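Local structure of uncharacterized protein (Staphylococcus aureus, 4YBV) at residues His79-Glu91 and Trp102-Ile114. The protein probably hydrolyses thioesters, as a member of the hot dog-fold thioesterase superfamily whose natural substrate is not established. The protein carries 1 engineered substitution. Sequence-based numbering, arbitrary orientation.
Sequences HSAKDGRVTATAE and WDIKIKNDKEQLI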
loop_
_atom_site.group_PDB
_atom_site.type_symbol
_atom_site.label_atom_id
_atom_site.label_comp_id
_atom_site.label_asym_id
_atom_site.label_seq_id
_atom_site.Cartn_x
_atom_site.Cartn_y
_atom_site.Cartn_z
ATOM N N HIS A 79 -8.659 -10.653 -10.816
ATOM C CA HIS A 79 -9.736 -11.569 -11.175
ATOM C C HIS A 79 -10.133 -12.386 -9.968
ATOM O O HIS A 79 -9.539 -12.268 -8.914
ATOM C CB HIS A 79 -9.323 -12.517 -12.303
ATOM C CG HIS A 79 -9.143 -11.841 -13.629
ATOM N ND1 HIS A 79 -7.907 -11.446 -14.103
ATOM C CD2 HIS A 79 -10.042 -11.496 -14.584
ATOM C CE1 HIS A 79 -8.055 -10.887 -15.294
ATOM N NE2 HIS A 79 -9.339 -10.909 -15.608
ATOM N N SER A 80 -11.143 -13.225 -10.143
ATOM C CA SER A 80 -11.622 -14.073 -9.063
ATOM C C SER A 80 -11.301 -15.520 -9.359
ATOM O O SER A 80 -10.926 -15.880 -10.496
ATOM C CB SER A 80 -13.127 -13.895 -8.850
ATOM O OG SER A 80 -13.853 -14.378 -9.975
ATOM N N ALA A 81 -11.411 -16.347 -8.326
ATOM C CA ALA A 81 -11.258 -17.788 -8.472
ATOM C C ALA A 81 -12.417 -18.412 -7.747
ATOM O O ALA A 81 -12.708 -17.976 -6.636
ATOM C CB ALA A 81 -9.941 -18.263 -7.880
ATOM N N LYS A 82 -13.078 -19.415 -8.335
ATOM C CA LYS A 82 -14.187 -20.082 -7.617
ATOM C C LYS A 82 -13.923 -21.558 -7.392
ATOM O O LYS A 82 -14.596 -22.216 -6.587
ATOM C CB LYS A 82 -15.504 -19.907 -8.360
ATOM C CG LYS A 82 -15.375 -19.971 -9.869
ATOM C CD LYS A 82 -16.699 -19.685 -10.545
ATOM C CE LYS A 82 -16.471 -19.264 -11.993
ATOM N NZ LYS A 82 -17.676 -18.621 -12.603
ATOM N N ASP A 83 -12.933 -22.082 -8.107
ATOM C CA ASP A 83 -12.595 -23.489 -7.974
ATOM C C ASP A 83 -11.162 -23.729 -8.390
ATOM O O ASP A 83 -10.451 -22.792 -8.764
ATOM C CB ASP A 83 -13.553 -24.365 -8.804
ATOM C CG ASP A 83 -13.794 -23.824 -10.218
ATOM O OD1 ASP A 83 -12.833 -23.461 -10.934
ATOM O OD2 ASP A 83 -14.980 -23.743 -10.606
ATOM N N GLY A 84 -10.744 -24.987 -8.316
ATOM C CA GLY A 84 -9.387 -25.350 -8.677
ATOM C C GLY A 84 -8.419 -25.037 -7.558
ATOM O O GLY A 84 -8.750 -25.208 -6.377
ATOM N N ARG A 85 -7.221 -24.606 -7.932
ATOM C CA ARG A 85 -6.177 -24.249 -6.981
ATOM C C ARG A 85 -5.741 -22.870 -7.333
ATOM O O ARG A 85 -5.882 -22.459 -8.477
ATOM C CB ARG A 85 -4.985 -25.212 -7.027
ATOM C CG ARG A 85 -5.345 -26.640 -6.647
ATOM C CD ARG A 85 -4.106 -27.536 -6.683
ATOM N NE ARG A 85 -3.117 -27.212 -5.652
ATOM C CZ ARG A 85 -3.150 -27.695 -4.415
ATOM N NH1 ARG A 85 -4.136 -28.489 -4.052
ATOM N NH2 ARG A 85 -2.209 -27.378 -3.531
ATOM N N VAL A 86 -5.232 -22.139 -6.347
ATOM C CA VAL A 86 -4.527 -20.907 -6.622
ATOM C C VAL A 86 -3.086 -21.066 -6.209
ATOM O O VAL A 86 -2.756 -21.790 -5.252
ATOM C CB VAL A 86 -5.158 -19.695 -5.904
ATOM C CG1 VAL A 86 -6.561 -19.496 -6.440
ATOM C CG2 VAL A 86 -5.141 -19.875 -4.380
ATOM N N THR A 87 -2.230 -20.365 -6.942
ATOM C CA THR A 87 -0.801 -20.483 -6.772
ATOM C C THR A 87 -0.164 -19.132 -6.628
ATOM O O THR A 87 -0.340 -18.227 -7.445
ATOM C CB THR A 87 -0.155 -21.208 -7.990
ATOM O OG1 THR A 87 -0.804 -22.462 -8.154
ATOM C CG2 THR A 87 1.326 -21.415 -7.721
ATOM N N ALA A 88 0.601 -19.004 -5.569
ATOM C CA ALA A 88 1.323 -17.788 -5.266
ATOM C C ALA A 88 2.801 -17.980 -5.591
ATOM O O ALA A 88 3.415 -18.896 -5.059
ATOM C CB ALA A 88 1.166 -17.462 -3.826
ATOM N N THR A 89 3.360 -17.077 -6.398
ATOM C CA THR A 89 4.794 -17.024 -6.673
ATOM C C THR A 89 5.392 -15.776 -6.066
ATOM O O THR A 89 5.066 -14.643 -6.461
ATOM C CB THR A 89 5.109 -17.062 -8.208
ATOM O OG1 THR A 89 4.484 -18.197 -8.783
ATOM C CG2 THR A 89 6.599 -17.165 -8.470
ATOM N N ALA A 90 6.224 -15.983 -5.055
ATOM C CA ALA A 90 6.922 -14.912 -4.396
ATOM C C ALA A 90 8.357 -14.840 -4.955
ATOM O O ALA A 90 9.087 -15.816 -4.881
ATOM C CB ALA A 90 6.948 -15.122 -2.892
ATOM N N GLU A 91 8.750 -13.687 -5.486
ATOM C CA GLU A 91 10.140 -13.495 -5.928
ATOM C C GLU A 91 10.724 -12.305 -5.193
ATOM O O GLU A 91 10.084 -11.250 -5.123
ATOM C CB GLU A 91 10.220 -13.272 -7.444
ATOM C CG GLU A 91 9.286 -14.144 -8.282
ATOM C CD GLU A 91 9.235 -13.716 -9.756
ATOM O OE1 GLU A 91 10.179 -13.027 -10.203
ATOM O OE2 GLU A 91 8.254 -14.062 -10.459
ATOM N N TRP A 102 9.547 -8.303 -1.077
ATOM C CA TRP A 102 9.086 -9.371 -1.983
ATOM C C TRP A 102 7.983 -8.957 -2.928
ATOM O O TRP A 102 7.056 -8.209 -2.551
ATOM C CB TRP A 102 8.547 -10.573 -1.178
ATOM C CG TRP A 102 9.573 -11.348 -0.431
ATOM C CD1 TRP A 102 10.088 -11.067 0.797
ATOM C CD2 TRP A 102 10.215 -12.547 -0.875
ATOM N NE1 TRP A 102 11.027 -12.025 1.144
ATOM C CE2 TRP A 102 11.120 -12.938 0.129
ATOM C CE3 TRP A 102 10.109 -13.329 -2.025
ATOM C CZ2 TRP A 102 11.928 -14.083 0.015
ATOM C CZ3 TRP A 102 10.911 -14.473 -2.135
ATOM C CH2 TRP A 102 11.799 -14.830 -1.108
ATOM N N ASP A 103 8.017 -9.524 -4.125
ATOM C CA ASP A 103 6.943 -9.358 -5.090
ATOM C C ASP A 103 6.150 -10.660 -5.136
ATOM O O ASP A 103 6.751 -11.695 -5.225
ATOM C CB ASP A 103 7.523 -9.042 -6.459
ATOM C CG ASP A 103 6.563 -8.328 -7.333
ATOM O OD1 ASP A 103 6.491 -7.087 -7.190
ATOM O OD2 ASP A 103 5.892 -8.988 -8.157
ATOM N N ILE A 104 4.818 -10.620 -5.040
ATOM C CA ILE A 104 4.033 -11.854 -5.063
ATOM C C ILE A 104 2.911 -11.769 -6.080
ATOM O O ILE A 104 2.116 -10.833 -6.060
ATOM C CB ILE A 104 3.410 -12.215 -3.690
ATOM C CG1 ILE A 104 4.406 -12.120 -2.543
ATOM C CG2 ILE A 104 2.829 -13.633 -3.709
ATOM C CD1 ILE A 104 4.262 -10.853 -1.727
ATOM N N LYS A 105 2.846 -12.755 -6.971
ATOM C CA LYS A 105 1.755 -12.813 -7.914
ATOM C C LYS A 105 0.947 -14.093 -7.682
ATOM O O LYS A 105 1.492 -15.186 -7.611
ATOM C CB LYS A 105 2.286 -12.725 -9.349
ATOM C CG LYS A 105 2.832 -11.318 -9.693
ATOM C CD LYS A 105 3.390 -11.299 -11.120
ATOM C CE LYS A 105 3.713 -9.881 -11.566
ATOM N NZ LYS A 105 4.535 -9.145 -10.568
ATOM N N ILE A 106 -0.359 -13.949 -7.545
ATOM C CA ILE A 106 -1.225 -15.079 -7.256
ATOM C C ILE A 106 -2.206 -15.253 -8.379
ATOM O O ILE A 106 -2.946 -14.313 -8.740
ATOM C CB ILE A 106 -1.952 -14.906 -5.920
ATOM C CG1 ILE A 106 -0.911 -14.423 -4.888
ATOM C CG2 ILE A 106 -2.609 -16.216 -5.534
ATOM C CD1 ILE A 106 -1.369 -14.284 -3.468
ATOM N N LYS A 107 -2.163 -16.465 -8.941
ATOM C CA LYS A 107 -2.915 -16.839 -10.127
ATOM C C LYS A 107 -3.852 -17.978 -9.883
ATOM O O LYS A 107 -3.604 -18.805 -9.008
ATOM C CB LYS A 107 -1.960 -17.240 -11.273
ATOM C CG LYS A 107 -1.030 -16.136 -11.702
ATOM C CD LYS A 107 -0.116 -16.541 -12.851
ATOM C CE LYS A 107 0.700 -15.354 -13.281
ATOM N NZ LYS A 107 1.718 -15.795 -14.289
ATOM N N ASN A 108 -4.921 -18.049 -10.677
ATOM C CA ASN A 108 -5.797 -19.223 -10.646
ATOM C C ASN A 108 -5.370 -20.251 -11.709
ATOM O O ASN A 108 -4.294 -20.108 -12.302
ATOM C CB ASN A 108 -7.288 -18.843 -10.828
ATOM C CG ASN A 108 -7.589 -18.128 -12.158
ATOM O OD1 ASN A 108 -6.786 -18.131 -13.117
ATOM N ND2 ASN A 108 -8.767 -17.496 -12.210
ATOM N N ASP A 109 -6.244 -21.246 -11.909
ATOM C CA ASP A 109 -6.143 -22.361 -12.867
ATOM C C ASP A 109 -6.097 -21.986 -14.324
ATOM O O ASP A 109 -5.692 -22.791 -15.167
ATOM C CB ASP A 109 -7.345 -23.282 -12.703
ATOM C CG ASP A 109 -7.080 -24.351 -11.749
ATOM O OD1 ASP A 109 -7.994 -25.192 -11.527
ATOM O OD2 ASP A 109 -5.938 -24.351 -11.216
ATOM N N LYS A 110 -6.569 -20.784 -14.619
ATOM C CA LYS A 110 -6.610 -20.255 -15.971
ATOM C C LYS A 110 -5.449 -19.265 -16.198
ATOM O O LYS A 110 -5.446 -18.491 -17.155
ATOM C CB LYS A 110 -7.973 -19.597 -16.209
ATOM C CG LYS A 110 -9.118 -20.599 -16.275
ATOM C CD LYS A 110 -10.503 -19.946 -16.093
ATOM C CE LYS A 110 -10.754 -19.595 -14.633
ATOM N NZ LYS A 110 -12.202 -19.416 -14.311
ATOM N N GLU A 111 -4.460 -19.304 -15.306
ATOM C CA GLU A 111 -3.302 -18.431 -15.368
ATOM C C GLU A 111 -3.663 -16.957 -15.254
ATOM O O GLU A 111 -2.854 -16.083 -15.580
ATOM C CB GLU A 111 -2.524 -18.663 -16.672
ATOM C CG GLU A 111 -2.102 -20.099 -16.931
ATOM C CD GLU A 111 -1.012 -20.598 -15.995
ATOM O OE1 GLU A 111 -0.168 -19.781 -15.536
ATOM O OE2 GLU A 111 -0.990 -21.822 -15.729
ATOM N N GLN A 112 -4.878 -16.662 -14.806
ATOM C CA GLN A 112 -5.277 -15.264 -14.565
ATOM C C GLN A 112 -4.714 -14.781 -13.247
ATOM O O GLN A 112 -4.707 -15.536 -12.264
ATOM C CB GLN A 112 -6.802 -15.137 -14.532
ATOM C CG GLN A 112 -7.507 -15.516 -15.799
ATOM C CD GLN A 112 -8.993 -15.378 -15.636
ATOM O OE1 GLN A 112 -9.618 -16.143 -14.901
ATOM N NE2 GLN A 112 -9.562 -14.360 -16.266
ATOM N N LEU A 113 -4.241 -13.539 -13.218
ATOM C CA LEU A 113 -3.841 -12.933 -11.982
ATOM C C LEU A 113 -5.101 -12.741 -11.120
ATOM O O LEU A 113 -6.079 -12.159 -11.561
ATOM C CB LEU A 113 -3.147 -11.582 -12.210
ATOM C CG LEU A 113 -1.634 -11.604 -12.293
ATOM C CD1 LEU A 113 -1.156 -10.213 -12.615
ATOM C CD2 LEU A 113 -1.045 -12.095 -10.981
ATOM N N ILE A 114 -5.050 -13.251 -9.897
ATOM C CA ILE A 114 -6.115 -13.084 -8.929
ATOM C C ILE A 114 -5.758 -11.931 -7.977
ATOM O O ILE A 114 -6.614 -11.116 -7.619
ATOM C CB ILE A 114 -6.338 -14.396 -8.142
ATOM C CG1 ILE A 114 -6.726 -15.505 -9.101
ATOM C CG2 ILE A 114 -7.448 -14.253 -7.154
ATOM C CD1 ILE A 114 -7.928 -15.179 -9.924
HETATM O O HOH W 1 -8.162 -21.794 -9.885
#
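Ala88 and Ile106 face each other as a non-hydrogen-bonded antiparallel pair, and their sizes are complementary: Ala88, ending at its methyl, forms a shallow hollow that CG1 of Ile106 fills, 3.8 Å from Ala88 CB. Ala90 and Ile104 repeat the pattern, with Ile104 CG1 3.9 Å from Ala90 CB. Both isoleucines set CG1 anti to the carbonyl carbon (chi1 -45° for Ile106), which brings that branch against the small alanine, while CG2 of Ile106 lies near Thr87 O and CG2 of Ile104 near Thr89 O. The indole of Trp102 closes the row, its CE3 3.7 Å from Ala90 CB. This face turns to helix 42-60, where Leu48 meets Ala88 and Ala52 meets Ala90. Thr87, Thr89, Lys105 and Lys107 line the reverse face, as suits its partial exposure. Between the faces, paired backbone bonds join the strands from Thr87-Lys107 to Glu91-Asp103.

Ahead of strand 85-91, loop 79-84 runs alongside Asn108 and Asp109 of the turn 108-111. Gly84, with positive phi and no side chain, lets the Asp109 carboxylate close in, OD1 3.2 Å from Gly84 CA. Asn108 suits the bend: its OD1 receives Lys110 N, making an Asx turn, and Gln112 N from the opposite face, while ND2 reaches Gln112 OE1 nearly straight (174°) and Ser80 O only weakly. A water links Asp83 O, Arg85 O and Asp109 N. Ile114 CD1 packs 4.2 Å from Ala81 CB. At the start of the loop, Leu113 O takes both His79 N and ND1, the oxygen lying at the ring's edge, in its plane; Gln112 NE2 lies over one ring face, 3.4 Å from His79 CD2, the amide tilted 31° to the ring. The ring also meets His94 of the second subunit. Altogether this is the antiparallel pairing of hairpin strands 85-95 and 99-107, with turn 108-111 leading into strand 113-124, in the sheet that wraps the long helix of the hot dog fold.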